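Local coordinates for protein methyltransferase (Thermus thermophilus, PDB 1WS6) that probably transfers methyl groups from S-adenosylmethionine to a substrate that may be RNA, as a class I Rossmann-like methyltransferase, at residues A[14-18]-A[50-54]; A[36-42]-A[61-65]; A[109-114]-A[136-142]; A[143-149]-A[163-169]. One frame throughout, in Å; residues are numbered along the deposited sequence.

Interaction 1: residues A[14-18]-A[50-54]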
loop_
_atom_site.group_PDB
_atom_site.type_symbol
_atom_site.label_atom_id
_atom_site.label_comp_id
_atom_site.label_asym_id
_atom_site.label_seq_id
_atom_site.Cartn_x
_atom_site.Cartn_y
_atom_site.Cartn_z
ATOM N N LEU A 14 -5.225 1.978 14.937
ATOM C CA LEU A 14 -4.020 2.616 14.453
ATOM C C LEU A 14 -4.110 4.114 14.636
ATOM O O LEU A 14 -5.139 4.712 14.345
ATOM C CB LEU A 14 -3.808 2.286 12.973
ATOM C CG LEU A 14 -3.652 0.798 12.638
ATOM C CD1 LEU A 14 -3.536 0.605 11.131
ATOM C CD2 LEU A 14 -2.427 0.254 13.365
ATOM N N LYS A 15 -3.039 4.717 15.140
ATOM C CA LYS A 15 -3.018 6.160 15.318
ATOM C C LYS A 15 -2.970 6.757 13.912
ATOM O O LYS A 15 -2.085 6.420 13.126
ATOM C CB LYS A 15 -1.773 6.597 16.102
ATOM C CG LYS A 15 -1.672 6.081 17.535
ATOM C CD LYS A 15 -0.420 6.653 18.219
ATOM C CE LYS A 15 -0.270 6.222 19.692
ATOM N NZ LYS A 15 0.168 4.799 19.889
ATOM N N VAL A 16 -3.921 7.627 13.585
ATOM C CA VAL A 16 -3.944 8.249 12.261
ATOM C C VAL A 16 -4.197 9.753 12.334
ATOM O O VAL A 16 -5.231 10.198 12.826
ATOM C CB VAL A 16 -5.018 7.607 11.359
ATOM C CG1 VAL A 16 -4.726 6.131 11.186
ATOM C CG2 VAL A 16 -6.395 7.805 11.964
ATOM N N PRO A 17 -3.251 10.557 11.828
ATOM C CA PRO A 17 -3.378 12.019 11.843
ATOM C C PRO A 17 -4.661 12.499 11.165
ATOM O O PRO A 17 -5.059 11.970 10.127
ATOM C CB PRO A 17 -2.117 12.477 11.110
ATOM C CG PRO A 17 -1.890 11.382 10.129
ATOM C CD PRO A 17 -2.135 10.141 10.962
ATOM N N ALA A 18 -5.301 13.504 11.758
ATOM C CA ALA A 18 -6.548 14.053 11.224
ATOM C C ALA A 18 -6.414 14.503 9.770
ATOM O O ALA A 18 -7.387 14.935 9.155
ATOM C CB ALA A 18 -7.011 15.227 12.089
ATOM N N ALA A 50 2.864 5.224 2.204
ATOM C CA ALA A 50 2.175 4.663 3.349
ATOM C C ALA A 50 1.929 5.885 4.219
ATOM O O ALA A 50 2.621 6.890 4.080
ATOM C CB ALA A 50 3.076 3.674 4.062
ATOM N N GLY A 51 0.938 5.842 5.090
ATOM C CA GLY A 51 0.728 7.004 5.938
ATOM C C GLY A 51 1.046 6.527 7.333
ATOM O O GLY A 51 2.209 6.294 7.672
ATOM N N SER A 52 0.006 6.369 8.140
ATOM C CA SER A 52 0.175 5.853 9.483
ATOM C C SER A 52 0.432 4.367 9.251
ATOM O O SER A 52 0.840 3.650 10.161
ATOM C CB SER A 52 -1.107 6.033 10.285
ATOM O OG SER A 52 -1.531 7.382 10.262
ATOM N N GLY A 53 0.172 3.922 8.017
ATOM C CA GLY A 53 0.394 2.535 7.639
ATOM C C GLY A 53 -0.818 1.620 7.510
ATOM O O GLY A 53 -0.663 0.397 7.482
ATOM N N ALA A 54 -2.013 2.191 7.396
ATOM C CA ALA A 54 -3.229 1.384 7.303
ATOM C C ALA A 54 -3.139 0.168 6.378
ATOM O O ALA A 54 -3.387 -0.964 6.795
ATOM C CB ALA A 54 -4.398 2.256 6.893
#

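Interaction 2: residues A[36-42]-A[61-65]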
loop_
_atom_site.group_PDB
_atom_site.type_symbol
_atom_site.label_atom_id
_atom_site.label_comp_id
_atom_site.label_asym_id
_atom_site.label_seq_id
_atom_site.Cartn_x
_atom_site.Cartn_y
_atom_site.Cartn_z
ATOM N N ARG A 36 -5.576 -12.487 -0.420
ATOM C CA ARG A 36 -5.254 -13.753 0.226
ATOM C C ARG A 36 -5.811 -14.901 -0.622
ATOM O O ARG A 36 -5.301 -16.019 -0.599
ATOM C CB ARG A 36 -5.798 -13.794 1.661
ATOM C CG ARG A 36 -7.280 -14.061 1.810
ATOM C CD ARG A 36 -7.650 -14.152 3.302
ATOM N NE ARG A 36 -7.584 -12.847 3.949
ATOM C CZ ARG A 36 -8.576 -11.962 3.934
ATOM N NH1 ARG A 36 -9.710 -12.255 3.315
ATOM N NH2 ARG A 36 -8.431 -10.780 4.513
ATOM N N LEU A 37 -6.846 -14.608 -1.400
ATOM C CA LEU A 37 -7.441 -15.607 -2.271
ATOM C C LEU A 37 -6.509 -15.853 -3.463
ATOM O O LEU A 37 -6.318 -16.995 -3.894
ATOM C CB LEU A 37 -8.807 -15.119 -2.766
ATOM C CG LEU A 37 -9.698 -16.069 -3.571
ATOM C CD1 LEU A 37 -9.107 -16.333 -4.951
ATOM C CD2 LEU A 37 -9.859 -17.364 -2.798
ATOM N N ARG A 38 -5.916 -14.780 -3.983
ATOM C CA ARG A 38 -5.030 -14.893 -5.132
ATOM C C ARG A 38 -3.586 -15.243 -4.798
ATOM O O ARG A 38 -2.876 -15.802 -5.629
ATOM C CB ARG A 38 -5.068 -13.602 -5.956
ATOM C CG ARG A 38 -4.079 -13.591 -7.115
ATOM C CD ARG A 38 -4.451 -12.589 -8.207
ATOM N NE ARG A 38 -3.426 -12.565 -9.250
ATOM C CZ ARG A 38 -3.547 -11.955 -10.422
ATOM N NH1 ARG A 38 -4.657 -11.302 -10.727
ATOM N NH2 ARG A 38 -2.553 -12.001 -11.294
ATOM N N TYR A 39 -3.159 -14.925 -3.583
ATOM C CA TYR A 39 -1.791 -15.189 -3.152
ATOM C C TYR A 39 -1.766 -15.873 -1.800
ATOM O O TYR A 39 -1.396 -15.275 -0.790
ATOM C CB TYR A 39 -1.015 -13.883 -3.071
ATOM C CG TYR A 39 -0.898 -13.185 -4.392
ATOM C CD1 TYR A 39 -0.129 -13.725 -5.419
ATOM C CD2 TYR A 39 -1.555 -11.989 -4.623
ATOM C CE1 TYR A 39 -0.015 -13.088 -6.645
ATOM C CE2 TYR A 39 -1.449 -11.339 -5.847
ATOM C CZ TYR A 39 -0.676 -11.895 -6.856
ATOM O OH TYR A 39 -0.573 -11.252 -8.069
ATOM N N PRO A 40 -2.164 -17.145 -1.766
ATOM C CA PRO A 40 -2.184 -17.909 -0.519
ATOM C C PRO A 40 -0.784 -18.112 0.043
ATOM O O PRO A 40 -0.615 -18.393 1.224
ATOM C CB PRO A 40 -2.852 -19.212 -0.930
ATOM C CG PRO A 40 -2.441 -19.355 -2.391
ATOM C CD PRO A 40 -2.626 -17.961 -2.904
ATOM N N ARG A 41 0.222 -17.956 -0.804
ATOM C CA ARG A 41 1.595 -18.132 -0.363
ATOM C C ARG A 41 2.170 -16.772 0.002
ATOM O O ARG A 41 3.333 -16.655 0.384
ATOM C CB ARG A 41 2.419 -18.779 -1.480
ATOM C CG ARG A 41 3.793 -19.245 -1.058
ATOM C CD ARG A 41 3.698 -20.227 0.092
ATOM N NE ARG A 41 5.006 -20.758 0.471
ATOM C CZ ARG A 41 5.207 -21.573 1.504
ATOM N NH1 ARG A 41 4.184 -21.950 2.265
ATOM N NH2 ARG A 41 6.431 -22.016 1.776
ATOM N N ARG A 42 1.338 -15.742 -0.124
ATOM C CA ARG A 42 1.734 -14.377 0.202
ATOM C C ARG A 42 2.945 -13.916 -0.580
ATOM O O ARG A 42 3.031 -14.113 -1.787
ATOM C CB ARG A 42 2.026 -14.250 1.701
ATOM C CG ARG A 42 0.830 -14.550 2.599
ATOM C CD ARG A 42 -0.315 -13.548 2.405
ATOM N NE ARG A 42 -1.442 -13.864 3.278
ATOM C CZ ARG A 42 -2.361 -14.795 3.022
ATOM N NH1 ARG A 42 -2.303 -15.504 1.901
ATOM N NH2 ARG A 42 -3.321 -15.046 3.902
ATOM N N SER A 61 0.074 -7.777 8.925
ATOM C CA SER A 61 -0.761 -8.547 9.827
ATOM C C SER A 61 -1.280 -9.805 9.162
ATOM O O SER A 61 -1.599 -10.783 9.832
ATOM C CB SER A 61 -1.948 -7.709 10.300
ATOM O OG SER A 61 -2.800 -8.469 11.140
ATOM N N GLU A 62 -1.361 -9.786 7.840
ATOM C CA GLU A 62 -1.886 -10.939 7.140
ATOM C C GLU A 62 -0.841 -11.881 6.581
ATOM O O GLU A 62 -1.147 -12.722 5.745
ATOM C CB GLU A 62 -2.864 -10.489 6.048
ATOM C CG GLU A 62 -4.191 -10.019 6.636
ATOM C CD GLU A 62 -5.219 -9.625 5.594
ATOM O OE1 GLU A 62 -5.387 -10.352 4.587
ATOM O OE2 GLU A 62 -5.879 -8.584 5.801
ATOM N N GLY A 63 0.390 -11.745 7.058
ATOM C CA GLY A 63 1.446 -12.634 6.614
ATOM C C GLY A 63 2.357 -12.175 5.493
ATOM O O GLY A 63 3.210 -12.942 5.048
ATOM N N TRP A 64 2.188 -10.947 5.020
ATOM C CA TRP A 64 3.050 -10.430 3.960
ATOM C C TRP A 64 4.312 -9.850 4.575
ATOM O O TRP A 64 4.311 -9.460 5.739
ATOM C CB TRP A 64 2.361 -9.311 3.188
ATOM C CG TRP A 64 1.199 -9.749 2.393
ATOM C CD1 TRP A 64 -0.079 -9.932 2.831
ATOM C CD2 TRP A 64 1.214 -10.118 1.017
ATOM N NE1 TRP A 64 -0.868 -10.395 1.801
ATOM C CE2 TRP A 64 -0.092 -10.520 0.678
ATOM C CE3 TRP A 64 2.206 -10.155 0.039
ATOM C CZ2 TRP A 64 -0.425 -10.954 -0.600
ATOM C CZ3 TRP A 64 1.874 -10.584 -1.224
ATOM C CH2 TRP A 64 0.572 -10.979 -1.535
ATOM N N GLU A 65 5.384 -9.808 3.792
ATOM C CA GLU A 65 6.641 -9.211 4.236
ATOM C C GLU A 65 6.485 -7.787 3.687
ATOM O O GLU A 65 6.755 -7.521 2.514
ATOM C CB GLU A 65 7.835 -9.911 3.580
ATOM C CG GLU A 65 9.174 -9.568 4.222
ATOM C CD GLU A 65 10.372 -10.111 3.448
ATOM O OE1 GLU A 65 10.326 -11.291 3.030
ATOM O OE2 GLU A 65 11.359 -9.358 3.273
#

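Interaction 3: residues A[109-114]-A[136-142]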
loop_
_atom_site.group_PDB
_atom_site.type_symbol
_atom_site.label_atom_id
_atom_site.label_comp_id
_atom_site.label_asym_id
_atom_site.label_seq_id
_atom_site.Cartn_x
_atom_site.Cartn_y
_atom_site.Cartn_z
ATOM N N GLU A 109 15.618 -5.310 -5.528
ATOM C CA GLU A 109 14.447 -5.540 -4.692
ATOM C C GLU A 109 13.257 -5.973 -5.540
ATOM O O GLU A 109 13.034 -5.449 -6.639
ATOM C CB GLU A 109 14.081 -4.261 -3.937
ATOM C CG GLU A 109 15.124 -3.815 -2.942
ATOM C CD GLU A 109 15.086 -4.635 -1.677
ATOM O OE1 GLU A 109 14.791 -5.846 -1.762
ATOM O OE2 GLU A 109 15.366 -4.073 -0.600
ATOM N N ARG A 110 12.498 -6.937 -5.029
ATOM C CA ARG A 110 11.316 -7.409 -5.728
ATOM C C ARG A 110 10.165 -7.745 -4.794
ATOM O O ARG A 110 10.365 -8.170 -3.652
ATOM C CB ARG A 110 11.665 -8.586 -6.638
ATOM C CG ARG A 110 11.772 -8.130 -8.079
ATOM C CD ARG A 110 12.963 -8.723 -8.773
ATOM N NE ARG A 110 13.274 -8.025 -10.023
ATOM C CZ ARG A 110 13.675 -6.757 -10.099
ATOM N NH1 ARG A 110 13.812 -6.028 -8.998
ATOM N NH2 ARG A 110 13.965 -6.227 -11.279
ATOM N N PHE A 111 8.953 -7.532 -5.292
ATOM C CA PHE A 111 7.748 -7.756 -4.511
ATOM C C PHE A 111 6.679 -8.462 -5.312
ATOM O O PHE A 111 6.681 -8.436 -6.546
ATOM C CB PHE A 111 7.177 -6.417 -4.050
ATOM C CG PHE A 111 8.169 -5.544 -3.348
ATOM C CD1 PHE A 111 8.206 -5.489 -1.964
ATOM C CD2 PHE A 111 9.074 -4.780 -4.074
ATOM C CE1 PHE A 111 9.130 -4.689 -1.313
ATOM C CE2 PHE A 111 10.003 -3.977 -3.430
ATOM C CZ PHE A 111 10.030 -3.931 -2.047
ATOM N N THR A 112 5.747 -9.075 -4.596
ATOM C CA THR A 112 4.639 -9.770 -5.229
ATOM C C THR A 112 3.488 -8.785 -5.473
ATOM O O THR A 112 2.750 -8.895 -6.452
ATOM C CB THR A 112 4.179 -10.917 -4.336
ATOM O OG1 THR A 112 5.268 -11.835 -4.182
ATOM C CG2 THR A 112 2.980 -11.632 -4.935
ATOM N N VAL A 113 3.357 -7.812 -4.580
ATOM C CA VAL A 113 2.312 -6.808 -4.692
ATOM C C VAL A 113 2.838 -5.426 -4.337
ATOM O O VAL A 113 3.623 -5.267 -3.399
ATOM C CB VAL A 113 1.134 -7.105 -3.747
ATOM C CG1 VAL A 113 0.113 -5.982 -3.834
ATOM C CG2 VAL A 113 0.508 -8.435 -4.103
ATOM N N ALA A 114 2.414 -4.431 -5.101
ATOM C CA ALA A 114 2.822 -3.059 -4.839
ATOM C C ALA A 114 1.552 -2.217 -4.861
ATOM O O ALA A 114 0.972 -1.991 -5.919
ATOM C CB ALA A 114 3.805 -2.579 -5.902
ATOM N N LEU A 136 9.413 -3.265 -10.270
ATOM C CA LEU A 136 9.698 -3.916 -8.990
ATOM C C LEU A 136 8.859 -5.152 -8.637
ATOM O O LEU A 136 9.239 -5.922 -7.760
ATOM C CB LEU A 136 9.590 -2.900 -7.856
ATOM C CG LEU A 136 10.555 -1.708 -7.895
ATOM C CD1 LEU A 136 10.262 -0.794 -6.715
ATOM C CD2 LEU A 136 12.011 -2.207 -7.852
ATOM N N VAL A 137 7.728 -5.348 -9.312
ATOM C CA VAL A 137 6.876 -6.509 -9.047
ATOM C C VAL A 137 7.247 -7.695 -9.937
ATOM O O VAL A 137 7.322 -7.582 -11.155
ATOM C CB VAL A 137 5.382 -6.186 -9.267
ATOM C CG1 VAL A 137 4.546 -7.451 -9.100
ATOM C CG2 VAL A 137 4.922 -5.125 -8.270
ATOM N N GLU A 138 7.475 -8.835 -9.302
ATOM C CA GLU A 138 7.847 -10.071 -9.975
ATOM C C GLU A 138 6.733 -10.564 -10.889
ATOM O O GLU A 138 5.568 -10.190 -10.725
ATOM C CB GLU A 138 8.122 -11.144 -8.928
ATOM C CG GLU A 138 6.854 -11.657 -8.284
ATOM C CD GLU A 138 7.106 -12.494 -7.047
ATOM O OE1 GLU A 138 6.125 -13.071 -6.526
ATOM O OE2 GLU A 138 8.271 -12.567 -6.593
ATOM N N ALA A 139 7.093 -11.409 -11.851
ATOM C CA ALA A 139 6.105 -11.974 -12.762
ATOM C C ALA A 139 5.035 -12.645 -11.911
ATOM O O ALA A 139 5.346 -13.312 -10.922
ATOM C CB ALA A 139 6.753 -12.996 -13.676
ATOM N N GLY A 140 3.778 -12.463 -12.290
ATOM C CA GLY A 140 2.699 -13.062 -11.529
ATOM C C GLY A 140 2.146 -12.151 -10.444
ATOM O O GLY A 140 1.084 -12.421 -9.895
ATOM N N GLY A 141 2.856 -11.069 -10.147
ATOM C CA GLY A 141 2.406 -10.147 -9.118
ATOM C C GLY A 141 1.418 -9.094 -9.578
ATOM O O GLY A 141 0.928 -9.132 -10.707
ATOM N N LEU A 142 1.144 -8.139 -8.694
ATOM C CA LEU A 142 0.201 -7.061 -8.968
ATOM C C LEU A 142 0.634 -5.667 -8.565
ATOM O O LEU A 142 1.362 -5.486 -7.592
ATOM C CB LEU A 142 -1.116 -7.303 -8.241
ATOM C CG LEU A 142 -2.188 -8.197 -8.828
ATOM C CD1 LEU A 142 -3.368 -8.212 -7.870
ATOM C CD2 LEU A 142 -2.598 -7.678 -10.205
#

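Interaction 4: residues A[143-149]-A[163-169]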
loop_
_atom_site.group_PDB
_atom_site.type_symbol
_atom_site.label_atom_id
_atom_site.label_comp_id
_atom_site.label_asym_id
_atom_site.label_seq_id
_atom_site.Cartn_x
_atom_site.Cartn_y
_atom_site.Cartn_z
ATOM N N TYR A 143 0.164 -4.690 -9.339
ATOM C CA TYR A 143 0.364 -3.274 -9.059
ATOM C C TYR A 143 -1.073 -2.846 -8.793
ATOM O O TYR A 143 -1.949 -3.036 -9.641
ATOM C CB TYR A 143 0.885 -2.480 -10.266
ATOM C CG TYR A 143 2.360 -2.634 -10.558
ATOM C CD1 TYR A 143 2.807 -3.533 -11.520
ATOM C CD2 TYR A 143 3.308 -1.885 -9.868
ATOM C CE1 TYR A 143 4.150 -3.682 -11.788
ATOM C CE2 TYR A 143 4.664 -2.028 -10.128
ATOM C CZ TYR A 143 5.075 -2.930 -11.089
ATOM O OH TYR A 143 6.412 -3.104 -11.341
ATOM N N VAL A 144 -1.330 -2.312 -7.611
ATOM C CA VAL A 144 -2.670 -1.869 -7.278
ATOM C C VAL A 144 -2.625 -0.372 -7.051
ATOM O O VAL A 144 -1.858 0.117 -6.223
ATOM C CB VAL A 144 -3.187 -2.549 -6.007
ATOM C CG1 VAL A 144 -4.584 -2.032 -5.686
ATOM C CG2 VAL A 144 -3.190 -4.066 -6.196
ATOM N N LEU A 145 -3.461 0.351 -7.778
ATOM C CA LEU A 145 -3.484 1.797 -7.673
ATOM C C LEU A 145 -4.839 2.291 -7.153
ATOM O O LEU A 145 -5.877 1.931 -7.704
ATOM C CB LEU A 145 -3.183 2.378 -9.062
ATOM C CG LEU A 145 -2.137 1.546 -9.848
ATOM C CD1 LEU A 145 -2.044 1.994 -11.306
ATOM C CD2 LEU A 145 -0.779 1.669 -9.177
ATOM N N GLN A 146 -4.839 3.079 -6.076
ATOM C CA GLN A 146 -6.094 3.617 -5.547
ATOM C C GLN A 146 -6.180 5.064 -5.997
ATOM O O GLN A 146 -5.186 5.776 -5.982
ATOM C CB GLN A 146 -6.150 3.559 -4.017
ATOM C CG GLN A 146 -7.432 4.178 -3.458
ATOM C CD GLN A 146 -7.470 4.243 -1.934
ATOM O OE1 GLN A 146 -7.808 5.280 -1.353
ATOM N NE2 GLN A 146 -7.143 3.128 -1.280
ATOM N N HIS A 147 -7.370 5.503 -6.386
ATOM C CA HIS A 147 -7.546 6.861 -6.880
ATOM C C HIS A 147 -9.025 7.223 -6.965
ATOM O O HIS A 147 -9.896 6.380 -6.765
ATOM C CB HIS A 147 -6.946 6.938 -8.274
ATOM C CG HIS A 147 -7.489 5.896 -9.208
ATOM N ND1 HIS A 147 -8.761 5.957 -9.732
ATOM C CD2 HIS A 147 -6.948 4.743 -9.669
ATOM C CE1 HIS A 147 -8.981 4.888 -10.476
ATOM N NE2 HIS A 147 -7.897 4.134 -10.454
ATOM N N PRO A 148 -9.331 8.494 -7.252
ATOM C CA PRO A 148 -10.755 8.839 -7.347
ATOM C C PRO A 148 -11.357 8.132 -8.557
ATOM O O PRO A 148 -10.732 8.066 -9.618
ATOM C CB PRO A 148 -10.742 10.366 -7.473
ATOM C CG PRO A 148 -9.345 10.694 -7.945
ATOM C CD PRO A 148 -8.483 9.697 -7.237
ATOM N N LYS A 149 -12.562 7.591 -8.394
ATOM C CA LYS A 149 -13.226 6.852 -9.463
ATOM C C LYS A 149 -13.283 7.562 -10.820
ATOM O O LYS A 149 -13.396 6.912 -11.860
ATOM C CB LYS A 149 -14.642 6.453 -9.028
ATOM C CG LYS A 149 -15.707 7.539 -9.187
ATOM C CD LYS A 149 -17.066 7.037 -8.698
ATOM C CE LYS A 149 -18.233 7.752 -9.380
ATOM N NZ LYS A 149 -18.211 9.228 -9.223
ATOM N N GLU A 163 -16.644 6.409 -3.875
ATOM C CA GLU A 163 -15.956 7.461 -4.616
ATOM C C GLU A 163 -14.524 7.100 -5.027
ATOM O O GLU A 163 -13.887 7.834 -5.787
ATOM C CB GLU A 163 -15.937 8.744 -3.786
ATOM C CG GLU A 163 -16.176 10.007 -4.597
ATOM C CD GLU A 163 -17.624 10.155 -5.051
ATOM O OE1 GLU A 163 -17.902 11.067 -5.863
ATOM O OE2 GLU A 163 -18.484 9.371 -4.591
ATOM N N ASN A 164 -14.016 5.977 -4.527
ATOM C CA ASN A 164 -12.667 5.555 -4.866
ATOM C C ASN A 164 -12.674 4.330 -5.762
ATOM O O ASN A 164 -13.612 3.531 -5.747
ATOM C CB ASN A 164 -11.869 5.216 -3.612
ATOM C CG ASN A 164 -11.857 6.336 -2.603
ATOM O OD1 ASN A 164 -12.697 6.390 -1.701
ATOM N ND2 ASN A 164 -10.908 7.247 -2.752
ATOM N N ALA A 165 -11.615 4.180 -6.542
ATOM C CA ALA A 165 -11.490 3.035 -7.419
ATOM C C ALA A 165 -10.105 2.426 -7.242
ATOM O O ALA A 165 -9.174 3.091 -6.782
ATOM C CB ALA A 165 -11.689 3.457 -8.868
ATOM N N LEU A 166 -9.982 1.151 -7.581
ATOM C CA LEU A 166 -8.703 0.481 -7.508
ATOM C C LEU A 166 -8.448 -0.066 -8.896
ATOM O O LEU A 166 -9.341 -0.659 -9.503
ATOM C CB LEU A 166 -8.733 -0.672 -6.507
ATOM C CG LEU A 166 -8.668 -0.351 -5.009
ATOM C CD1 LEU A 166 -8.764 -1.654 -4.214
ATOM C CD2 LEU A 166 -7.370 0.384 -4.689
ATOM N N THR A 167 -7.253 0.164 -9.420
ATOM C CA THR A 167 -6.910 -0.361 -10.729
ATOM C C THR A 167 -5.868 -1.427 -10.474
ATOM O O THR A 167 -4.843 -1.157 -9.854
ATOM C CB THR A 167 -6.312 0.715 -11.656
ATOM O OG1 THR A 167 -7.357 1.565 -12.139
ATOM C CG2 THR A 167 -5.617 0.066 -12.842
ATOM N N LEU A 168 -6.135 -2.639 -10.936
ATOM C CA LEU A 168 -5.204 -3.737 -10.732
ATOM C C LEU A 168 -4.499 -4.108 -12.028
ATOM O O LEU A 168 -5.135 -4.410 -13.035
ATOM C CB LEU A 168 -5.941 -4.943 -10.143
ATOM C CG LEU A 168 -6.535 -4.654 -8.758
ATOM C CD1 LEU A 168 -7.781 -3.781 -8.881
ATOM C CD2 LEU A 168 -6.885 -5.953 -8.084
ATOM N N VAL A 169 -3.175 -4.057 -11.995
ATOM C CA VAL A 169 -2.370 -4.357 -13.162
ATOM C C VAL A 169 -1.556 -5.615 -12.910
ATOM O O VAL A 169 -0.719 -5.669 -11.997
ATOM C CB VAL A 169 -1.420 -3.192 -13.484
ATOM C CG1 VAL A 169 -0.761 -3.418 -14.833
ATOM C CG2 VAL A 169 -2.188 -1.878 -13.466
#

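Interaction 1: residues A[14-18]-A[50-54]
S52 of the 50-54 loop sets its side chain against K15, V16 and P17. S52 CB lies 3.0 Å from K15 O. S52 OG sits 2.9 Å from P17 CD, on the proline ring carbon next to the nitrogen. K15 O is also near the hydroxyl, with S52 OG 3.1 Å from it. On the V16 side, CG1 packs alongside the serine, 3.6 Å from S52 OG. The S52 torsion puts OG opposite its own carbonyl carbon (chi1 -54°), and this brings the hydroxyl beside V16 and P17. A second, looser touch lies further along, where L14 CD1 comes 3.9 Å from A54 CA. The 50-54 segment is the glycine-rich turn leading from strand 44-48 into helix 54-61. In class I methyltransferases this turn belongs to motif I, which commonly binds S-adenosylmethionine, and a similar role is likely here. G53 has a positive phi of 104°, at which a CB would press on the carbonyl of S52. In the next shell, N82 of helix 73-86 ties the two segments together: its OD1 accepts from K15 N and its ND2 donates to S52 O. L14 also packs on N82 and T86, and P17 on L78 of the same helix. V16 rests on V2 of strand 2-3.

Interaction 2: residues A[36-42]-A[61-65]
R42 and W64 mark the closest backbone approach, with CA atoms 5.6 Å apart, where the type I turn Y39-R42 after helix 25-38 meets the end of helix 54-61. The R42 side chain crosses the indole at about a right angle. R42 CD lies over one face of W64, 3.5 Å from the centroid of the five-membered ring, in a CH-pi contact. The chain of R42 bends at chi2 (-64°), which carries the guanidinium past the indole to two carbonyls. R42 NE donates to E62 O at 2.7 Å, with the acceptor close to the guanidinium plane. R42 NH1 donates to Y39 O at 2.8 Å. That carbonyl also takes R42 N of the turn, and the two donors reach it from opposite faces of its plane. Helix 54-61 ends in a Schellman motif with G63, at positive phi, as its C-prime residue; the amides of G63 and W64 turn back to carbonyls of the helix. R36 adds a salt bridge, NH2 to E62 OE1 at 3.1 Å, in which NH2 meets OE1 from above the carboxylate plane. R36 NE makes a weak bond to the same oxygen. R36 NH1 has a second acid partner in D33. Y39 CB packs on W64 CH2 at 3.6 Å, and the two rings meet obliquely with planes 78° apart. W64 and Y39 also pack on T112 and V113 of strand 111-116, and Y39 OH bonds to G140 O.

Interaction 3: residues A[109-114]-A[136-142]
E109 O touches L136 CD2 at 3.6 Å, where the two segments first meet. R110 follows with its CA directed at L136 O in a CA-H...O contact, and its CG lies near the same carbonyl. F111 forms a parallel bridge with V137. F111 N donates to L136 O, and F111 O accepts from E138 N at 2.9 Å, so the backbone is held on both sides of V137. At T112 the chain turns a corner. T112 OG1 donates to E138 OE1 at 2.8 Å, arriving well above the carboxylate plane. The E138 side chain takes the position between its backbone N and carbonyl carbon (chi1 74°) and then extends, which carries the carboxylate across to the threonine. With an alanine in place of E138, the T112 hydroxyl would probably lose its acceptor and be able to turn. T112 O now bonds to L142 N instead of the 137-138 strand. T112 O also lies 3.0 Å from G141 CA, and a CB on G141 would clash with it. The type II turn E138-G141 makes this jump, and G140 and G141 form a G1 bulge facing V171. V113 bridges L142 in parallel. A114 N closes the series on L142 O at 2.9 Å, while A114 CB packs on V137 CG2 at 3.7 Å. The contact is the parallel, side-by-side pairing of strand 111-116, first with 137-138 and then with 141-148, in the Rossmann-like sheet. Strand 44-48 flanks 111-116 on its other side, with F111 on L46 and V113 on F45, while L136 is covered by L101 and A104 of helix 97-106.

Interaction 4: residues A[143-149]-A[163-169]
Y143 with V169, L145 with T167 and H147 with A165 are the hydrogen-bonded pairs of this antiparallel contact. Each is joined by two backbone bonds, such as V169 N to Y143 O at 2.8 Å. V144-L168 and Q146-L166 are the non-hydrogen-bonded pairs between them. Past the strand end, K149 N donates to E163 O in an almost straight bond (178°), with the donor above the carbonyl plane. The side-chain polar contacts centre on H147. Its torsion places the ring between the backbone N and the carbonyl carbon (chi1 54°), folded back over the partner strand. A165 O lies over the middle of one ring face. At the ring edge, H147 NE2 and T167 OG1 share a hydrogen bond of 3.1 Å. H147 ND1 donates to P148 O at 2.9 Å, in the ring plane. A leucine in place of H147 would probably leave both T167 OG1 and P148 O without these partners. K149 NZ and E163 OE1 form only a long salt bridge, 3.8 Å. Among apolar contacts, L166 CD2 sits 3.5 Å from Q146 CB and 3.8 Å from V144 CG1. Y143 CB meets V169 CB at 4.0 Å on the opposite side of the sheet, which also carries L145, H147 and T167. Helix 126-134 covers that side, with L131 and L132 on Y143 and F128 on L145 and H147. L27 of helix 25-38 covers Q146 and L166. Strand 111-116 lies beyond 141-148, and strand 157-161 beyond 164-170.

From the N terminus, interaction 1 joins the loop after strand 13-14 to the glycine-rich turn after strand 44-48. Interaction 2 opens within the stretch of chain that interaction 1 closes and ends beyond it, so the two cross. It brings the end of helix 25-38 to the end of helix 54-61. Interaction 3 comes next in series and closes the beta-alpha-beta crossover through helix 126-134. Interaction 4 follows along strand 141-148 and brings in the antiparallel strand 164-170, giving the 3-2-1-4-5-7-6 strand order of class I methyltransferases. Interactions 2 and 3 touch through Y39 and W64. Interactions 3 and 4 share strand 141-148, while interaction 1 stands apart from the others, touching none.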